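Imidazoleglycerol-phosphate dehydratase (Pyrococcus furiosus, PDB 5DNL) catalyses the dehydration of imidazoleglycerol phosphate to imidazoleacetol phosphate, the sixth step of histidine biosynthesis. Local coordinates at residues 65-70 against 129-134; 74-79 against 92-97. All coordinates share one frame; numbering follows the deposited sequence.

Contact 1. Residues 65-70 against 129-134; sequences ALRENL and GLRATI
The guanidinium of Arg67 has Arg131 NH2 over the centre of one face, 3.5 Å above the plane, and Leu70 CD1 toward the rim of the other. The two guanidinium planes lie 15° apart with centres separated by 4.0 Å, an offset stack of like charges. At the edge of the Arg67 group, Leu130 O receives NE and NH1 of Arg67, each at 2.9 Å, while a weak bond runs from NH1 to Arg131 O. Bends at chi2 and chi3 (59° and 71°) fold the Arg67 chain back over the end of helix 116-130, where Arg131 leaves helical geometry with positive phi; the paired donors thus hold a carbonyl at a helix C-terminus. Were Arg67 replaced by alanine, Leu130 O would probably lose both donors and the Arg131 guanidinium its stacking partner. Arg131 is steadied separately by its NE bond to Asn97. Beneath, Leu130 CD1 packs against Leu66 CB at 4.0 Å. Leu66 continues onto Leu126 and Ile14, and Leu130 onto Leu159, so the C-terminal part of helix 51-69 is joined to the turn between helix 116-130 and strand 133-140, with helix 144-162 alongside.

Contact 2. Residues 74-79 against 92-97; sequences FTRFGN and SVDISN. With 5DL ([(2S)-2-hydroxy-3-(1H-1,2,4-triazol-1-yl)propyl]phosphonic acid), chain I.
With CG anti to the backbone N (chi1 178°) and the chain extended from there to NE, Arg76 runs alongside Asp94, whose CG is likewise anti to its own N (chi1 168°), and the two side chains point the same way. The guanidinium grips the carboxylate side-on in a salt bridge, Arg76 NE reaching Asp94 OD1 at 2.6 Å and Arg76 NH2 reaching Asp94 OD2 at 3.0 Å, both from the syn side. The planes are turned 41° apart, and the NH2 bond is the more bent. Phe77 lies beside Asp94, its CE1 3.4 Å from Asp94 CG, and its CZ sits over one guanidinium face toward the rim. Beneath these side chains, strands 77-84 and 87-94 form an antiparallel hairpin. Gly78 and Val93 make a hydrogen-bonded pair, flanked by the non-hydrogen-bonded pairs Phe77-Asp94 and Asn79-Ser92; Ile95 N, at the centre of an inverse gamma turn, extends the ladder to Arg76 O. Ser92 OG donates to Asn79 OD1 at 2.7 Å. Asn79 ND2 turns instead to Ile81 O of a neighbouring subunit. Arg76 also grips the phosphonate of the inhibitor, NH1 binding O11 at 2.8 Å and NH2 binding O12 at 3.0 Å, while NH1 bonds to Glu170 O as well. Arg98, Ser171 and Lys173 of the same chain, with Lys153 of a neighbouring subunit, also bond to the inhibitor. Asp94 is thus a second-shell residue that fixes the rotation of Arg76 and probably balances part of the positive charge gathered round the phosphonate.

Contact 2 is nested within the chain loop closed by contact 1, and their centres lie about 9 Å apart. Strand 133-140 of contact 1 is the sheet neighbour of strand 87-94 of contact 2, and Thr133 N probably bonds to Asp94 O at 2.8 Å. Ala132 CB packs on the same carbonyl, 3.5 Å from Asp94 O, where the turn of 129-134 meets the end of strand 87-94. Between them Arg67 NH1 packs on Ile95 CG2 at 3.5 Å. Arg76 binds the phosphonate directly, whereas the Arg67 side chain is about 12 Å from a bound inhibitor, so contact 1 lies behind the pocket wall that contact 2 helps to form.

Contact 1. Residues 65-70 against 129-134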
ATOM      1  N   ALA A  65      31.262  28.242  34.110  1.00 14.23           N
ATOM      2  CA  ALA A  65      31.243  29.647  34.570  1.00 13.74           C
ATOM      3  C   ALA A  65      29.903  29.981  35.183  1.00 15.59           C
ATOM      4  O   ALA A  65      29.830  30.607  36.255  1.00 17.23           O
ATOM      5  CB  ALA A  65      31.592  30.610  33.463  1.00 15.27           C
ATOM      6  N   LEU A  66      28.815  29.545  34.549  1.00 14.06           N
ATOM      7  CA  LEU A  66      27.492  29.757  35.114  1.00 14.45           C
ATOM      8  C   LEU A  66      27.325  29.033  36.448  1.00 15.85           C
ATOM      9  O   LEU A  66      26.729  29.568  37.364  1.00 15.93           O
ATOM     10  CB  LEU A  66      26.401  29.307  34.139  1.00 15.46           C
ATOM     11  CG  LEU A  66      26.263  30.189  32.907  1.00 15.25           C
ATOM     12  CD1 LEU A  66      25.571  29.424  31.784  1.00 18.56           C
ATOM     13  CD2 LEU A  66      25.474  31.456  33.217  1.00 16.71           C
ATOM     14  N   ARG A  67      27.832  27.817  36.537  1.00 14.49           N
ATOM     15  CA  ARG A  67      27.753  27.038  37.759  1.00 13.23           C
ATOM     16  C   ARG A  67      28.510  27.733  38.907  1.00 15.21           C
ATOM     17  O   ARG A  67      27.963  27.866  40.000  1.00 16.94           O
ATOM     18  CB  ARG A  67      28.255  25.613  37.520  1.00 15.53           C
ATOM     19  CG  ARG A  67      28.465  24.768  38.764  1.00 14.98           C
ATOM     20  CD  ARG A  67      27.232  24.595  39.600  1.00 16.52           C
ATOM     21  NE  ARG A  67      26.251  23.729  38.947  1.00 14.94           N
ATOM     22  CZ  ARG A  67      25.205  23.179  39.552  1.00 14.44           C
ATOM     23  NH1 ARG A  67      24.403  22.370  38.869  1.00 14.93           N
ATOM     24  NH2 ARG A  67      24.932  23.437  40.828  1.00 18.47           N
ATOM     25  N   GLU A  68      29.718  28.203  38.621  1.00 15.88           N
ATOM     26  CA  GLU A  68      30.517  28.937  39.614  1.00 16.84           C
ATOM     27  C   GLU A  68      29.786  30.184  40.097  1.00 19.18           C
ATOM     28  O   GLU A  68      29.878  30.501  41.278  1.00 21.07           O
ATOM     29  CB  GLU A  68      31.868  29.296  39.016  1.00 19.45           C
ATOM     30  CG  GLU A  68      32.824  30.018  39.958  1.00 28.37           C
ATOM     31  CD  GLU A  68      34.107  30.390  39.258  1.00117.30           C
ATOM     32  OE1 GLU A  68      34.048  31.150  38.275  1.00 43.15           O
ATOM     33  OE2 GLU A  68      35.172  29.915  39.681  1.00 44.68           O
ATOM     34  N   ASN A  69      29.039  30.843  39.216  1.00 17.32           N
ATOM     35  CA  ASN A  69      28.338  32.094  39.518  1.00 17.96           C
ATOM     36  C   ASN A  69      27.006  31.892  40.265  1.00 20.51           C
ATOM     37  O   ASN A  69      26.422  32.879  40.730  1.00 22.65           O
ATOM     38  CB  ASN A  69      28.123  32.850  38.195  1.00 20.97           C
ATOM     39  CG  ASN A  69      27.788  34.312  38.374  1.00 43.18           C
ATOM     40  OD1 ASN A  69      26.710  34.760  37.976  1.00 64.72           O
ATOM     41  ND2 ASN A  69      28.717  35.073  38.940  1.00 91.52           N
ATOM     42  N   LEU A  70      26.507  30.651  40.387  1.00 17.29           N
ATOM     43  CA  LEU A  70      25.189  30.434  40.948  1.00 17.35           C
ATOM     44  C   LEU A  70      25.203  30.807  42.421  1.00 18.35           C
ATOM     45  O   LEU A  70      26.168  30.486  43.105  1.00 20.14           O
ATOM     46  CB  LEU A  70      24.754  28.957  40.884  1.00 21.64           C
ATOM     47  CG  LEU A  70      24.252  28.411  39.564  1.00 22.89           C
ATOM     48  CD1 LEU A  70      24.008  26.908  39.692  1.00 19.11           C
ATOM     49  CD2 LEU A  70      22.969  29.124  39.164  1.00 19.41           C
ATOM     50  N   GLY A 129      28.756  21.096  31.607  1.00 11.99           N
ATOM     51  CA  GLY A 129      29.531  22.070  32.420  1.00 12.61           C
ATOM     52  C   GLY A 129      28.719  22.674  33.539  1.00 15.37           C
ATOM     53  O   GLY A 129      29.218  22.829  34.669  1.00 14.91           O
ATOM     54  N   LEU A 130      27.471  23.017  33.243  1.00 13.26           N
ATOM     55  CA  LEU A 130      26.538  23.545  34.250  1.00 12.70           C
ATOM     56  C   LEU A 130      25.985  22.450  35.151  1.00 13.88           C
ATOM     57  O   LEU A 130      25.692  22.713  36.331  1.00 15.49           O
ATOM     58  CB  LEU A 130      25.418  24.334  33.572  1.00 14.91           C
ATOM     59  CG  LEU A 130      24.307  24.935  34.424  1.00 12.60           C
ATOM     60  CD1 LEU A 130      24.901  25.888  35.468  1.00 14.47           C
ATOM     61  CD2 LEU A 130      23.262  25.589  33.541  1.00 15.63           C
ATOM     62  N   ARG A 131      25.884  21.233  34.600  1.00 12.05           N
ATOM     63  CA  ARG A 131      25.255  20.049  35.219  1.00 13.00           C
ATOM     64  C   ARG A 131      23.751  20.281  35.308  1.00 12.76           C
ATOM     65  O   ARG A 131      23.182  20.562  36.375  1.00 12.68           O
ATOM     66  CB  ARG A 131      25.903  19.621  36.546  1.00 13.71           C
ATOM     67  CG  ARG A 131      27.421  19.571  36.449  1.00 16.79           C
ATOM     68  CD  ARG A 131      28.099  18.981  37.675  1.00 16.98           C
ATOM     69  NE  ARG A 131      27.663  19.553  38.943  1.00 21.42           N
ATOM     70  CZ  ARG A 131      28.213  20.580  39.590  1.00 26.78           C
ATOM     71  NH1 ARG A 131      29.258  21.239  39.113  1.00 34.21           N
ATOM     72  NH2 ARG A 131      27.694  20.954  40.751  1.00 30.96           N
ATOM     73  N   ALA A 132      23.126  20.199  34.131  1.00 11.46           N
ATOM     74  CA  ALA A 132      21.754  20.611  33.932  1.00 11.88           C
ATOM     75  C   ALA A 132      21.079  19.764  32.861  1.00 11.19           C
ATOM     76  O   ALA A 132      21.755  19.165  32.012  1.00 12.83           O
ATOM     77  CB  ALA A 132      21.692  22.085  33.542  1.00 12.94           C
ATOM     78  N   THR A 133      19.751  19.784  32.937  1.00 11.96           N
ATOM     79  CA  THR A 133      18.850  19.227  31.932  1.00 12.70           C
ATOM     80  C   THR A 133      18.465  20.351  30.980  1.00 10.89           C
ATOM     81  O   THR A 133      17.924  21.355  31.419  1.00 11.67           O
ATOM     82  CB  THR A 133      17.572  18.719  32.647  1.00 14.44           C
ATOM     83  OG1 THR A 133      17.905  17.825  33.728  1.00 16.21           O
ATOM     84  CG2 THR A 133      16.622  18.025  31.695  1.00 13.34           C
ATOM     85  N   ILE A 134      18.657  20.163  29.675  1.00 11.87           N
ATOM     86  CA  ILE A 134      18.321  21.189  28.671  1.00 10.25           C
ATOM     87  C   ILE A 134      17.556  20.578  27.508  1.00 12.96           C
ATOM     88  O   ILE A 134      18.061  19.660  26.859  1.00 12.51           O
ATOM     89  CB  ILE A 134      19.580  21.874  28.136  1.00 11.66           C
ATOM     90  CG1 ILE A 134      20.394  22.474  29.289  1.00 13.35           C
ATOM     91  CG2 ILE A 134      19.192  22.958  27.129  1.00 14.08           C
ATOM     92  CD1 ILE A 134      21.668  23.179  28.871  1.00 16.33           C
TER

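Contact 2. Residues 74-79 against 92-97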
ATOM      1  N   PHE A  74      19.137  28.611  44.338  1.00 17.00           N
ATOM      2  CA  PHE A  74      18.792  29.182  43.037  1.00 15.67           C
ATOM      3  C   PHE A  74      17.466  28.613  42.548  1.00 14.00           C
ATOM      4  O   PHE A  74      17.042  27.535  42.981  1.00 15.51           O
ATOM      5  CB  PHE A  74      19.911  28.946  42.012  1.00 15.69           C
ATOM      6  CG  PHE A  74      20.375  27.531  41.949  1.00 15.20           C
ATOM      7  CD1 PHE A  74      19.765  26.616  41.106  1.00 15.02           C
ATOM      8  CD2 PHE A  74      21.423  27.085  42.749  1.00 19.14           C
ATOM      9  CE1 PHE A  74      20.186  25.305  41.071  1.00 18.17           C
ATOM     10  CE2 PHE A  74      21.855  25.772  42.708  1.00 19.92           C
ATOM     11  CZ  PHE A  74      21.221  24.871  41.867  1.00 19.91           C
ATOM     12  N   THR A  75      16.840  29.354  41.631  1.00 15.34           N
ATOM     13  CA  THR A  75      15.475  29.117  41.173  1.00 13.57           C
ATOM     14  C   THR A  75      15.347  27.767  40.424  1.00 12.89           C
ATOM     15  O   THR A  75      14.285  27.140  40.475  1.00 13.86           O
ATOM     16  CB  THR A  75      15.027  30.317  40.314  1.00 18.75           C
ATOM     17  OG1 THR A  75      14.930  31.487  41.171  1.00 19.87           O
ATOM     18  CG2 THR A  75      13.681  30.104  39.644  1.00 19.28           C
ATOM     19  N   ARG A  76      16.430  27.339  39.773  1.00 12.51           N
ATOM     20  CA  ARG A  76      16.622  25.976  39.197  1.00 11.88           C
ATOM     21  C   ARG A  76      15.950  25.811  37.821  1.00 12.63           C
ATOM     22  O   ARG A  76      16.574  25.303  36.896  1.00 12.89           O
ATOM     23  CB  ARG A  76      16.169  24.856  40.149  1.00 12.54           C
ATOM     24  CG  ARG A  76      16.315  23.464  39.567  1.00 12.96           C
ATOM     25  CD  ARG A  76      15.838  22.405  40.531  1.00 14.17           C
ATOM     26  NE  ARG A  76      15.781  21.121  39.827  1.00 13.08           N
ATOM     27  CZ  ARG A  76      15.237  20.000  40.305  1.00 12.73           C
ATOM     28  NH1 ARG A  76      14.740  19.931  41.547  1.00 14.08           N
ATOM     29  NH2 ARG A  76      15.233  18.921  39.539  1.00 14.49           N
ATOM     30  N   PHE A  77      14.688  26.196  37.727  1.00 13.74           N
ATOM     31  CA  PHE A  77      13.895  26.049  36.518  1.00 11.65           C
ATOM     32  C   PHE A  77      13.759  27.350  35.756  1.00 13.81           C
ATOM     33  O   PHE A  77      13.525  28.399  36.361  1.00 14.73           O
ATOM     34  CB  PHE A  77      12.526  25.529  36.877  1.00 10.70           C
ATOM     35  CG  PHE A  77      12.543  24.162  37.483  1.00 12.97           C
ATOM     36  CD1 PHE A  77      12.590  23.050  36.666  1.00 14.37           C
ATOM     37  CD2 PHE A  77      12.523  23.978  38.864  1.00 15.08           C
ATOM     38  CE1 PHE A  77      12.622  21.775  37.203  1.00 15.10           C
ATOM     39  CE2 PHE A  77      12.561  22.698  39.400  1.00 15.14           C
ATOM     40  CZ  PHE A  77      12.596  21.597  38.565  1.00 16.04           C
ATOM     41  N   GLY A  78      13.852  27.295  34.433  1.00 11.44           N
ATOM     42  CA  GLY A  78      13.547  28.410  33.588  1.00 11.57           C
ATOM     43  C   GLY A  78      13.192  27.947  32.194  1.00 11.88           C
ATOM     44  O   GLY A  78      13.767  26.982  31.699  1.00 13.68           O
ATOM     45  N   ASN A  79      12.205  28.608  31.596  1.00 12.58           N
ATOM     46  CA  ASN A  79      11.761  28.321  30.233  1.00 13.23           C
ATOM     47  C   ASN A  79      11.738  29.567  29.387  1.00 12.39           C
ATOM     48  O   ASN A  79      11.636  30.683  29.906  1.00 14.58           O
ATOM     49  CB  ASN A  79      10.363  27.731  30.204  1.00 13.41           C
ATOM     50  CG  ASN A  79      10.227  26.461  31.012  1.00 15.32           C
ATOM     51  OD1 ASN A  79      10.993  25.499  30.829  1.00 16.58           O
ATOM     52  ND2 ASN A  79       9.234  26.426  31.880  1.00 16.07           N
ATOM     53  N   SER A  92      13.805  24.766  27.521  1.00 11.28           N
ATOM     54  CA  SER A  92      13.457  24.459  28.906  1.00 11.88           C
ATOM     55  C   SER A  92      14.681  23.961  29.632  1.00 14.98           C
ATOM     56  O   SER A  92      15.351  23.024  29.155  1.00 14.09           O
ATOM     57  CB  SER A  92      12.343  23.402  28.938  1.00 16.04           C
ATOM     58  OG  SER A  92      11.942  23.075  30.275  1.00 21.58           O
ATOM     59  N   VAL A  93      14.984  24.574  30.786  1.00 11.40           N
ATOM     60  CA  VAL A  93      16.181  24.272  31.556  1.00 12.33           C
ATOM     61  C   VAL A  93      15.802  23.878  32.974  1.00 13.41           C
ATOM     62  O   VAL A  93      14.934  24.494  33.590  1.00 12.48           O
ATOM     63  CB  VAL A  93      17.130  25.495  31.592  1.00 15.03           C
ATOM     64  CG1 VAL A  93      18.303  25.271  32.554  1.00 23.28           C
ATOM     65  CG2 VAL A  93      17.634  25.832  30.204  1.00 14.83           C
ATOM     66  N   ASP A  94      16.460  22.841  33.482  1.00 11.88           N
ATOM     67  CA  ASP A  94      16.401  22.464  34.894  1.00 11.69           C
ATOM     68  C   ASP A  94      17.848  22.290  35.349  1.00 12.99           C
ATOM     69  O   ASP A  94      18.532  21.360  34.891  1.00 12.90           O
ATOM     70  CB  ASP A  94      15.569  21.185  35.054  1.00 11.85           C
ATOM     71  CG  ASP A  94      15.675  20.559  36.408  1.00 16.82           C
ATOM     72  OD1 ASP A  94      16.348  21.132  37.283  1.00 16.00           O
ATOM     73  OD2 ASP A  94      15.086  19.460  36.600  1.00 14.87           O
ATOM     74  N   ILE A  95      18.330  23.162  36.250  1.00 11.26           N
ATOM     75  CA  ILE A  95      19.668  23.049  36.802  1.00 11.95           C
ATOM     76  C   ILE A  95      19.616  21.964  37.884  1.00 14.25           C
ATOM     77  O   ILE A  95      19.571  22.208  39.091  1.00 13.86           O
ATOM     78  CB  ILE A  95      20.223  24.407  37.302  1.00 12.79           C
ATOM     79  CG1 ILE A  95      20.101  25.461  36.195  1.00 14.02           C
ATOM     80  CG2 ILE A  95      21.661  24.262  37.739  1.00 14.60           C
ATOM     81  CD1 ILE A  95      20.578  26.854  36.585  1.00 16.71           C
ATOM     82  N   SER A  96      19.592  20.732  37.383  1.00 12.32           N
ATOM     83  CA  SER A  96      19.213  19.538  38.128  1.00 12.68           C
ATOM     84  C   SER A  96      20.381  18.746  38.712  1.00 13.48           C
ATOM     85  O   SER A  96      20.148  17.815  39.476  1.00 13.81           O
ATOM     86  CB  SER A  96      18.545  18.588  37.135  1.00 12.02           C
ATOM     87  OG  SER A  96      19.438  18.343  36.051  1.00 13.67           O
ATOM     88  N   ASN A  97      21.617  19.072  38.310  1.00 12.36           N
ATOM     89  CA  ASN A  97      22.773  18.231  38.544  1.00 13.00           C
ATOM     90  C   ASN A  97      22.669  16.845  37.865  1.00 16.80           C
ATOM     91  O   ASN A  97      23.311  15.879  38.271  1.00 16.22           O
ATOM     92  CB  ASN A  97      23.055  18.089  40.043  1.00 13.28           C
ATOM     93  CG  ASN A  97      24.487  17.704  40.334  1.00 19.13           C
ATOM     94  OD1 ASN A  97      25.405  18.029  39.582  1.00 19.76           O
ATOM     95  ND2 ASN A  97      24.681  16.955  41.405  1.00 21.94           N
TER
HETATM   96  N1  5DL I 203      12.445  11.072  40.300  1.00 13.45           N
HETATM   97  C3  5DL I 203      14.218  11.878  39.144  1.00 12.64           C
HETATM   98  N2  5DL I 203      13.255  12.143  40.016  1.00 12.06           N
HETATM   99  C8  5DL I 203      13.043  14.988  42.563  1.00 12.64           C
HETATM  100  C7  5DL I 203      13.248  13.534  42.105  1.00 13.09           C
HETATM  101  C6  5DL I 203      13.047  13.449  40.620  1.00 11.93           C
HETATM  102  C5  5DL I 203      12.983  10.101  39.535  1.00 10.73           C
HETATM  103  O10 5DL I 203      15.585  15.594  41.939  1.00 13.86           O
HETATM  104  P9  5DL I 203      14.220  16.198  41.888  1.00 13.00           P
HETATM  105  O11 5DL I 203      14.110  17.445  42.753  1.00 13.71           O
HETATM  106  O12 5DL I 203      13.788  16.503  40.459  1.00 13.33           O
HETATM  107  O13 5DL I 203      12.311  12.676  42.767  1.00 16.03           O
HETATM  108  N4  5DL I 203      14.045  10.583  38.840  1.00 12.12           N
HETATM  109  O   HOH W   1      12.073  24.542  33.232  1.00 16.72           O